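Local coordinates for protein S3-RNase (PDB 1IQQ) that cleaves RNA as a T2-family endonuclease of the Japanese pear pistil, where it is responsible for gametophytic self-incompatibility, at residues 28-33 / 162-167; 119-124 / 136-141; 151-156 / 191-196. All coordinates share one frame; numbering follows the deposited sequence.

Contact 1 of 3, residues 28-33 / 162-167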
loop_
_atom_site.group_PDB
_atom_site.type_symbol
_atom_site.label_atom_id
_atom_site.label_comp_id
_atom_site.label_asym_id
_atom_site.label_seq_id
_atom_site.Cartn_x
_atom_site.Cartn_y
_atom_site.Cartn_z
ATOM N N LYS A 28 -2.978 -14.741 1.989
ATOM C CA LYS A 28 -2.436 -14.139 3.236
ATOM C C LYS A 28 -1.150 -13.377 2.860
ATOM O O LYS A 28 -0.025 -13.661 3.325
ATOM C CB LYS A 28 -2.145 -15.267 4.241
ATOM C CG LYS A 28 -3.467 -15.876 4.797
ATOM C CD LYS A 28 -3.250 -16.883 5.947
ATOM C CE LYS A 28 -4.580 -17.527 6.334
ATOM N NZ LYS A 28 -4.388 -18.671 7.294
ATOM N N LEU A 29 -1.359 -12.348 2.036
ATOM C CA LEU A 29 -0.283 -11.566 1.472
ATOM C C LEU A 29 -0.624 -10.076 1.441
ATOM O O LEU A 29 -1.789 -9.694 1.323
ATOM C CB LEU A 29 -0.020 -11.962 -0.003
ATOM C CG LEU A 29 0.629 -13.351 -0.140
ATOM C CD1 LEU A 29 0.633 -13.779 -1.608
ATOM C CD2 LEU A 29 2.033 -13.341 0.363
ATOM N N PHE A 30 0.445 -9.275 1.528
ATOM C CA PHE A 30 0.321 -7.813 1.302
ATOM C C PHE A 30 0.566 -7.564 -0.192
ATOM O O PHE A 30 1.612 -7.970 -0.682
ATOM C CB PHE A 30 1.416 -7.064 2.111
ATOM C CG PHE A 30 1.016 -6.727 3.549
ATOM C CD1 PHE A 30 1.264 -7.586 4.625
ATOM C CD2 PHE A 30 0.418 -5.509 3.808
ATOM C CE1 PHE A 30 0.931 -7.216 5.940
ATOM C CE2 PHE A 30 0.078 -5.119 5.092
ATOM C CZ PHE A 30 0.339 -5.973 6.148
ATOM N N THR A 31 -0.398 -6.949 -0.840
ATOM C CA THR A 31 -0.217 -6.508 -2.217
ATOM C C THR A 31 -0.489 -5.014 -2.262
ATOM O O THR A 31 -0.889 -4.355 -1.265
ATOM C CB THR A 31 -1.109 -7.278 -3.215
ATOM O OG1 THR A 31 -2.469 -7.330 -2.785
ATOM C CG2 THR A 31 -0.548 -8.739 -3.320
ATOM N N VAL A 32 -0.277 -4.379 -3.422
ATOM C CA VAL A 32 -0.409 -2.965 -3.477
ATOM C C VAL A 32 -1.815 -2.375 -3.392
ATOM O O VAL A 32 -2.778 -2.942 -3.955
ATOM C CB VAL A 32 0.277 -2.466 -4.817
ATOM C CG1 VAL A 32 0.041 -0.910 -5.009
ATOM C CG2 VAL A 32 1.792 -2.816 -4.825
ATOM N N HIS A 33 -1.970 -1.309 -2.580
ATOM C CA HIS A 33 -3.226 -0.549 -2.532
ATOM C C HIS A 33 -3.075 0.795 -3.225
ATOM O O HIS A 33 -4.038 1.324 -3.784
ATOM C CB HIS A 33 -3.662 -0.307 -1.093
ATOM C CG HIS A 33 -4.878 0.550 -0.937
ATOM N ND1 HIS A 33 -6.165 0.063 -1.069
ATOM C CD2 HIS A 33 -5.002 1.868 -0.661
ATOM C CE1 HIS A 33 -7.032 1.045 -0.881
ATOM N NE2 HIS A 33 -6.353 2.153 -0.630
ATOM N N THR A 162 -8.619 -6.803 16.987
ATOM C CA THR A 162 -8.074 -5.699 16.157
ATOM C C THR A 162 -7.068 -6.382 15.218
ATOM O O THR A 162 -6.240 -7.166 15.669
ATOM C CB THR A 162 -7.267 -4.709 16.931
ATOM O OG1 THR A 162 -8.141 -4.025 17.849
ATOM C CG2 THR A 162 -6.599 -3.716 16.009
ATOM N N GLU A 163 -7.229 -6.171 13.906
ATOM C CA GLU A 163 -6.234 -6.735 12.969
ATOM C C GLU A 163 -5.530 -5.688 12.121
ATOM O O GLU A 163 -6.058 -4.605 11.820
ATOM C CB GLU A 163 -6.867 -7.705 12.047
ATOM C CG GLU A 163 -8.038 -7.243 11.465
ATOM C CD GLU A 163 -8.844 -8.489 11.046
ATOM O OE1 GLU A 163 -8.840 -9.473 11.788
ATOM O OE2 GLU A 163 -9.446 -8.447 10.000
ATOM N N LEU A 164 -4.287 -6.027 11.780
ATOM C CA LEU A 164 -3.456 -5.175 10.868
ATOM C C LEU A 164 -4.067 -5.266 9.440
ATOM O O LEU A 164 -4.391 -6.356 8.947
ATOM C CB LEU A 164 -2.035 -5.775 10.865
ATOM C CG LEU A 164 -1.030 -5.101 9.949
ATOM C CD1 LEU A 164 -0.789 -3.612 10.493
ATOM C CD2 LEU A 164 0.289 -5.892 9.988
ATOM N N VAL A 165 -4.166 -4.123 8.771
ATOM C CA VAL A 165 -4.775 -4.101 7.429
ATOM C C VAL A 165 -3.848 -3.437 6.392
ATOM O O VAL A 165 -3.727 -3.983 5.280
ATOM C CB VAL A 165 -6.075 -3.327 7.433
ATOM C CG1 VAL A 165 -6.809 -3.529 6.061
ATOM C CG2 VAL A 165 -6.995 -3.849 8.579
ATOM N N GLU A 166 -3.216 -2.308 6.682
ATOM C CA GLU A 166 -2.365 -1.661 5.667
ATOM C C GLU A 166 -1.074 -1.168 6.272
ATOM O O GLU A 166 -1.032 -0.802 7.482
ATOM C CB GLU A 166 -3.030 -0.408 4.972
ATOM C CG GLU A 166 -4.314 -0.703 4.258
ATOM C CD GLU A 166 -4.881 0.522 3.578
ATOM O OE1 GLU A 166 -4.599 1.654 3.905
ATOM O OE2 GLU A 166 -5.710 0.322 2.655
ATOM N N ILE A 167 -0.028 -1.191 5.448
ATOM C CA ILE A 167 1.280 -0.627 5.864
ATOM C C ILE A 167 1.743 0.246 4.719
ATOM O O ILE A 167 1.738 -0.185 3.554
ATOM C CB ILE A 167 2.309 -1.703 6.183
ATOM C CG1 ILE A 167 1.963 -2.350 7.536
ATOM C CG2 ILE A 167 3.715 -1.053 6.313
ATOM C CD1 ILE A 167 2.849 -3.550 7.970
#
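F30 and E166 hold the nearest pair of CA atoms between 28-33 and 162-167, but the side chains meet in two layers, F30 in one and H33 in the other. The F30 ring comes in edge first. Its CZ lies 3.8 Å from CD2 of L164, which sits in the plane of the ring, and 3.9 Å from CD1 of I167, which approaches obliquely. Both aliphatic chains run roughly at right angles to the aromatic one. Leucine, isoleucine and phenylalanine suit this buried layer because their side chains meet one another through apolar carbons; CE2 of F30 also passes 4.0 Å from O of V165. The ring also meets Y10 and touches V117 and L121 of helix 117-123.

The strands belong to the central sheet of the RNase T2 fold but are not direct neighbours: strand 3-10 lies between them, and their axes cross at 55°. A classic beta bulge, in which V165 and E166 both face K154, shifts the alternation, so that L164 and I167 can both reach F30 while E166 serves the other layer.

There, OE2 of E166 stands 3.6 Å above the plane of the H33 imidazole, over its centre, with the carboxylate plane turned 49° from the ring. The extended glutamate carries OE2 this far, and H33 sets its CG anti to the backbone N (chi1 176°) to meet it. H33 is the catalytic proton donor, and Q9 touches the same side chain. An alanine in place of H33 would remove the ring and is likely to leave the E166 carboxylate without its flat neighbour, freer to turn.

Contact 2 of 3, residues 119-124 / 136-141. With NAG (2-acetamido-2-deoxy-beta-D-glucopyranose), chain B.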
loop_
_atom_site.group_PDB
_atom_site.type_symbol
_atom_site.label_atom_id
_atom_site.label_comp_id
_atom_site.label_asym_id
_atom_site.label_seq_id
_atom_site.Cartn_x
_atom_site.Cartn_y
_atom_site.Cartn_z
ATOM N N ARG A 119 7.328 -9.794 2.669
ATOM C CA ARG A 119 8.709 -10.231 2.756
ATOM C C ARG A 119 9.487 -9.524 3.869
ATOM O O ARG A 119 10.215 -10.156 4.589
ATOM C CB ARG A 119 9.369 -10.016 1.379
ATOM C CG ARG A 119 10.792 -10.569 1.275
ATOM C CD ARG A 119 11.372 -10.113 -0.126
ATOM N NE ARG A 119 12.654 -10.774 -0.428
ATOM C CZ ARG A 119 13.841 -10.307 -0.048
ATOM N NH1 ARG A 119 13.934 -9.180 0.647
ATOM N NH2 ARG A 119 14.944 -10.973 -0.374
ATOM N N ILE A 120 9.290 -8.198 4.003
ATOM C CA ILE A 120 9.948 -7.448 5.064
ATOM C C ILE A 120 9.554 -8.015 6.423
ATOM O O ILE A 120 10.396 -8.245 7.281
ATOM C CB ILE A 120 9.542 -5.978 4.971
ATOM C CG1 ILE A 120 9.983 -5.409 3.604
ATOM C CG2 ILE A 120 10.116 -5.181 6.174
ATOM C CD1 ILE A 120 9.614 -3.978 3.452
ATOM N N LEU A 121 8.277 -8.294 6.642
ATOM C CA LEU A 121 7.830 -8.873 7.904
ATOM C C LEU A 121 8.397 -10.269 8.100
ATOM O O LEU A 121 8.891 -10.577 9.184
ATOM C CB LEU A 121 6.296 -8.906 7.933
ATOM C CG LEU A 121 5.613 -7.537 8.081
ATOM C CD1 LEU A 121 4.103 -7.689 7.934
ATOM C CD2 LEU A 121 5.910 -6.915 9.446
ATOM N N SER A 122 8.384 -11.071 7.054
ATOM C CA SER A 122 8.931 -12.435 7.158
ATOM C C SER A 122 10.418 -12.423 7.528
ATOM O O SER A 122 10.866 -13.251 8.326
ATOM C CB SER A 122 8.721 -13.161 5.814
ATOM O OG SER A 122 9.337 -14.474 5.868
ATOM N N LYS A 123 11.188 -11.461 6.995
ATOM C CA LYS A 123 12.591 -11.404 7.334
ATOM C C LYS A 123 12.808 -11.138 8.829
ATOM O O LYS A 123 13.831 -11.573 9.393
ATOM C CB LYS A 123 13.338 -10.334 6.508
ATOM C CG LYS A 123 13.507 -10.778 5.045
ATOM C CD LYS A 123 13.937 -9.656 4.182
ATOM C CE LYS A 123 15.343 -9.263 4.495
ATOM N NZ LYS A 123 15.873 -8.341 3.425
ATOM N N ALA A 124 11.825 -10.466 9.479
ATOM C CA ALA A 124 11.837 -10.190 10.926
ATOM C C ALA A 124 11.113 -11.267 11.737
ATOM O O ALA A 124 10.741 -11.037 12.885
ATOM C CB ALA A 124 11.220 -8.808 11.223
ATOM N N LEU A 136 4.948 -2.315 18.392
ATOM C CA LEU A 136 6.366 -1.963 18.191
ATOM C C LEU A 136 7.086 -3.046 17.447
ATOM O O LEU A 136 8.017 -2.707 16.753
ATOM C CB LEU A 136 7.072 -1.732 19.535
ATOM C CG LEU A 136 8.462 -1.121 19.450
ATOM C CD1 LEU A 136 8.459 0.146 18.599
ATOM C CD2 LEU A 136 8.833 -0.755 20.926
ATOM N N ASP A 137 6.692 -4.317 17.613
ATOM C CA ASP A 137 7.400 -5.375 16.889
ATOM C C ASP A 137 7.081 -5.274 15.393
ATOM O O ASP A 137 7.977 -5.497 14.569
ATOM C CB ASP A 137 7.038 -6.757 17.433
ATOM C CG ASP A 137 7.579 -6.997 18.839
ATOM O OD1 ASP A 137 8.619 -6.410 19.180
ATOM O OD2 ASP A 137 6.953 -7.779 19.582
ATOM N N ILE A 138 5.845 -4.938 15.014
ATOM C CA ILE A 138 5.531 -4.778 13.607
ATOM C C ILE A 138 6.309 -3.559 13.065
ATOM O O ILE A 138 6.894 -3.633 11.985
ATOM C CB ILE A 138 4.001 -4.534 13.471
ATOM C CG1 ILE A 138 3.272 -5.792 13.939
ATOM C CG2 ILE A 138 3.686 -4.297 11.947
ATOM C CD1 ILE A 138 1.771 -5.639 14.132
ATOM N N GLU A 139 6.253 -2.404 13.755
ATOM C CA GLU A 139 6.987 -1.226 13.374
ATOM C C GLU A 139 8.491 -1.462 13.275
ATOM O O GLU A 139 9.078 -1.034 12.248
ATOM C CB GLU A 139 6.702 -0.025 14.313
ATOM C CG GLU A 139 5.174 0.405 14.276
ATOM C CD GLU A 139 4.881 1.506 15.286
ATOM O OE1 GLU A 139 5.449 1.447 16.390
ATOM O OE2 GLU A 139 4.080 2.417 14.945
ATOM N N ASN A 140 9.062 -2.151 14.240
ATOM C CA ASN A 140 10.525 -2.411 14.199
ATOM C C ASN A 140 10.838 -3.229 12.962
ATOM O O ASN A 140 11.841 -2.936 12.282
ATOM C CB ASN A 140 11.032 -3.245 15.380
ATOM C CG ASN A 140 11.175 -2.479 16.655
ATOM O OD1 ASN A 140 11.232 -1.282 16.658
ATOM N ND2 ASN A 140 11.267 -3.249 17.784
ATOM N N ALA A 141 10.026 -4.219 12.628
ATOM C CA ALA A 141 10.278 -5.057 11.452
ATOM C C ALA A 141 10.262 -4.221 10.179
ATOM O O ALA A 141 11.169 -4.384 9.287
ATOM C CB ALA A 141 9.211 -6.158 11.364
HETATM C C1 NAG B . 5.826 -11.240 -1.230
HETATM C C2 NAG B . 5.925 -12.222 -2.432
HETATM C C3 NAG B . 5.346 -13.571 -1.970
HETATM C C4 NAG B . 6.082 -14.112 -0.737
HETATM C C5 NAG B . 6.034 -13.025 0.351
HETATM C C6 NAG B . 6.804 -13.336 1.590
HETATM C C7 NAG B . 5.695 -11.656 -4.795
HETATM C C8 NAG B . 4.762 -11.351 -5.933
HETATM N N2 NAG B . 5.147 -11.749 -3.560
HETATM O O3 NAG B . 5.493 -14.488 -3.072
HETATM O O4 NAG B . 5.360 -15.254 -0.231
HETATM O O5 NAG B . 6.598 -11.807 -0.181
HETATM O O6 NAG B . 8.186 -13.618 1.320
HETATM O O7 NAG B . 6.908 -11.787 -5.008
HETATM O O HOH W 1 12.434 -6.718 8.418
#
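One water ties I120 to A141 by giving a hydrogen bond to each backbone carbonyl, 2.8 Å to O of I120 and 2.8 Å to O of A141. It thus bridges two helices of the RNase T2 fold, 117-123 and 135-143, which pack crosswise at 109°, the axes of these short segments 9.5 Å apart at closest. Among the atoms of its own segment, O of I120 takes only a weak bond, from A124 N, and the water adds a second.

A124 and A141 point their CB atoms at each other, and these lie 3.3 Å apart, a strained pair that is perhaps slightly too short in the model. Alanine, with its single methyl, suits so close an approach of the backbones, whose CA atoms at A124 and A141 are 5.4 Å apart. L121 works beside this pair. Its CG stands anti to the carbonyl carbon (chi1 -71°), and the reach of the side chain brings CD2 to 3.9 Å from CB of A141, with CG2 of I138 a little farther on. The larger leucine and isoleucine fill the inner side, where L121 also touches I142 and Y200. At the water's side of the junction, CG2 of I120 lies 3.4 Å from O of A141, so an apolar branch neighbours the same carbonyl that the water grips.

Nearer the start of helix 117-123, R119, whose chain is extended from CG to NE, borders the N-linked glycan carried by N116: CB of R119 is 3.6 Å from O5 of the N-acetylglucosamine.

Contact 3 of 3, residues 151-156 / 191-196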
loop_
_atom_site.group_PDB
_atom_site.type_symbol
_atom_site.label_atom_id
_atom_site.label_comp_id
_atom_site.label_asym_id
_atom_site.label_seq_id
_atom_site.Cartn_x
_atom_site.Cartn_y
_atom_site.Cartn_z
ATOM N N PRO A 151 6.887 3.834 9.259
ATOM C CA PRO A 151 5.747 3.586 8.362
ATOM C C PRO A 151 4.465 4.087 8.987
ATOM O O PRO A 151 4.443 4.397 10.157
ATOM C CB PRO A 151 5.729 2.064 8.234
ATOM C CG PRO A 151 6.186 1.607 9.643
ATOM C CD PRO A 151 7.299 2.645 10.021
ATOM N N LYS A 152 3.443 4.177 8.155
ATOM C CA LYS A 152 2.099 4.517 8.617
ATOM C C LYS A 152 1.306 3.210 8.555
ATOM O O LYS A 152 1.240 2.496 7.493
ATOM C CB LYS A 152 1.464 5.599 7.735
ATOM C CG LYS A 152 -0.014 5.858 8.134
ATOM C CD LYS A 152 -0.527 7.153 7.463
ATOM C CE LYS A 152 -2.021 7.366 7.842
ATOM N NZ LYS A 152 -2.426 8.676 7.198
ATOM N N LEU A 153 0.659 2.864 9.688
ATOM C CA LEU A 153 -0.101 1.615 9.779
ATOM C C LEU A 153 -1.602 1.879 9.908
ATOM O O LEU A 153 -2.026 2.857 10.526
ATOM C CB LEU A 153 0.354 0.823 10.990
ATOM C CG LEU A 153 1.496 -0.178 10.815
ATOM C CD1 LEU A 153 2.727 0.548 10.307
ATOM C CD2 LEU A 153 1.799 -0.824 12.156
ATOM N N LYS A 154 -2.384 0.952 9.356
ATOM C CA LYS A 154 -3.855 1.001 9.447
ATOM C C LYS A 154 -4.300 -0.331 10.001
ATOM O O LYS A 154 -3.848 -1.393 9.549
ATOM C CB LYS A 154 -4.491 1.150 8.059
ATOM C CG LYS A 154 -6.008 1.235 8.193
ATOM C CD LYS A 154 -6.661 1.449 6.792
ATOM C CE LYS A 154 -8.086 1.931 6.894
ATOM N NZ LYS A 154 -8.466 2.436 5.519
ATOM N N CYS A 155 -5.210 -0.280 10.981
ATOM C CA CYS A 155 -5.779 -1.492 11.586
ATOM C C CYS A 155 -7.332 -1.389 11.512
ATOM O O CYS A 155 -7.859 -0.354 11.111
ATOM C CB CYS A 155 -5.395 -1.584 13.054
ATOM S SG CYS A 155 -3.669 -2.116 13.300
ATOM N N GLN A 156 -8.010 -2.483 11.881
ATOM C CA GLN A 156 -9.477 -2.406 11.955
ATOM C C GLN A 156 -9.914 -3.253 13.118
ATOM O O GLN A 156 -9.281 -4.265 13.462
ATOM C CB GLN A 156 -10.140 -2.939 10.670
ATOM C CG GLN A 156 -9.810 -4.363 10.379
ATOM C CD GLN A 156 -10.259 -4.787 8.971
ATOM O OE1 GLN A 156 -10.667 -3.957 8.210
ATOM N NE2 GLN A 156 -10.117 -6.071 8.647
ATOM N N HIS A 191 -9.388 3.451 12.540
ATOM C CA HIS A 191 -8.302 2.961 11.682
ATOM C C HIS A 191 -6.968 2.897 12.421
ATOM O O HIS A 191 -5.971 2.375 11.944
ATOM C CB HIS A 191 -8.137 3.865 10.505
ATOM C CG HIS A 191 -9.400 3.972 9.728
ATOM N ND1 HIS A 191 -9.965 5.178 9.347
ATOM C CD2 HIS A 191 -10.275 3.011 9.371
ATOM C CE1 HIS A 191 -11.141 4.946 8.783
ATOM N NE2 HIS A 191 -11.356 3.639 8.792
ATOM N N TYR A 192 -6.961 3.391 13.664
ATOM C CA TYR A 192 -5.731 3.437 14.458
ATOM C C TYR A 192 -5.285 2.089 14.933
ATOM O O TYR A 192 -6.129 1.216 15.349
ATOM C CB TYR A 192 -5.984 4.363 15.682
ATOM C CG TYR A 192 -4.973 4.276 16.831
ATOM C CD1 TYR A 192 -3.795 5.056 16.811
ATOM C CD2 TYR A 192 -5.256 3.517 17.936
ATOM C CE1 TYR A 192 -2.936 5.047 17.950
ATOM C CE2 TYR A 192 -4.417 3.506 19.067
ATOM C CZ TYR A 192 -3.271 4.276 19.030
ATOM O OH TYR A 192 -2.449 4.212 20.126
ATOM N N CYS A 193 -3.979 1.870 14.924
ATOM C CA CYS A 193 -3.446 0.620 15.464
ATOM C C CYS A 193 -3.015 0.830 16.923
ATOM O O CYS A 193 -2.169 1.636 17.190
ATOM C CB CYS A 193 -2.188 0.160 14.685
ATOM S SG CYS A 193 -2.532 -0.432 12.998
ATOM N N PRO A 194 -3.581 0.063 17.853
ATOM C CA PRO A 194 -3.221 0.226 19.262
ATOM C C PRO A 194 -1.858 -0.351 19.569
ATOM O O PRO A 194 -1.281 -1.107 18.779
ATOM C CB PRO A 194 -4.327 -0.527 19.962
ATOM C CG PRO A 194 -4.667 -1.783 18.938
ATOM C CD PRO A 194 -4.530 -1.064 17.601
ATOM N N THR A 195 -1.349 -0.083 20.780
ATOM C CA THR A 195 -0.010 -0.563 21.112
ATOM C C THR A 195 0.135 -2.063 21.285
ATOM O O THR A 195 1.253 -2.570 21.147
ATOM C CB THR A 195 0.551 0.194 22.346
ATOM O OG1 THR A 195 -0.262 -0.134 23.457
ATOM C CG2 THR A 195 0.540 1.700 22.146
ATOM N N ASN A 196 -0.935 -2.798 21.555
ATOM C CA ASN A 196 -0.821 -4.198 21.765
ATOM C C ASN A 196 -2.032 -4.927 21.221
ATOM O O ASN A 196 -3.071 -4.310 20.893
ATOM C CB ASN A 196 -0.624 -4.458 23.277
ATOM C CG ASN A 196 -0.045 -5.821 23.541
ATOM O OD1 ASN A 196 0.645 -6.385 22.682
ATOM N ND2 ASN A 196 -0.285 -6.358 24.724
HETATM O O HOH W 2 -2.374 3.566 13.425
#
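K154 and H191 run side by side, pointing the same way, next to the disulfide C155–C193 that fastens the irregular segment 191-196 to strand 152-158 of the sheet. From its CB, K154 sends CG anti to the backbone N (chi1 -178°), so the chain sets off along H191: CG passes 3.9 Å from O of H191 and nearly as close to its CB. CD only continues the extended chain to CE, which lies 3.7 Å from CG of H191, and NZ goes on over one face of the ring, displaced toward its rim. A long aliphatic stem with a polar tip suits this partly exposed edge, where the stem can pack and the charged tip ends 4.3 Å above the ring plane.

The backbone runs with it. N of C155 gives O of H191 an almost straight hydrogen bond, 2.9 Å at 176°, although the donor lies above the carbonyl plane. In return CA of H191 makes a C-H...O contact with O of C155. Both cysteines then turn toward each other and close a bridge with chi3 of 99°, a right-handed disulfide, buried against I198. Cysteine suits both places because its thiol can be oxidised to a disulfide. SG of C193 also packs 3.7 Å from CB of L153, and a water completes the join, accepting from N of C193 at 2.8 Å and donating to O of L153 at 3.0 Å.

Overall arrangement
The three contacts have centres 11 to 14 Å apart, and each touches the other two. Contacts 1 and 3 share the sheet, for strands 152-158 and 161-171 are antiparallel neighbours, joined where V165 N meets K154 O. Contact 2 adds the helices that cover one face: L121 packs on F30, and I138 packs on L164, I167 and L153. Along the chain, contact 2 is nested within the loop that contact 1 closes; contacts 1 and 3 interleave, so residues 191-196 are joined back to strand 152-158, which lies between the two segments of contact 1. The catalytic histidine of contact 1 thus stands on a sheet backed by helices and tied at the edge strand 152-158 by a disulfide.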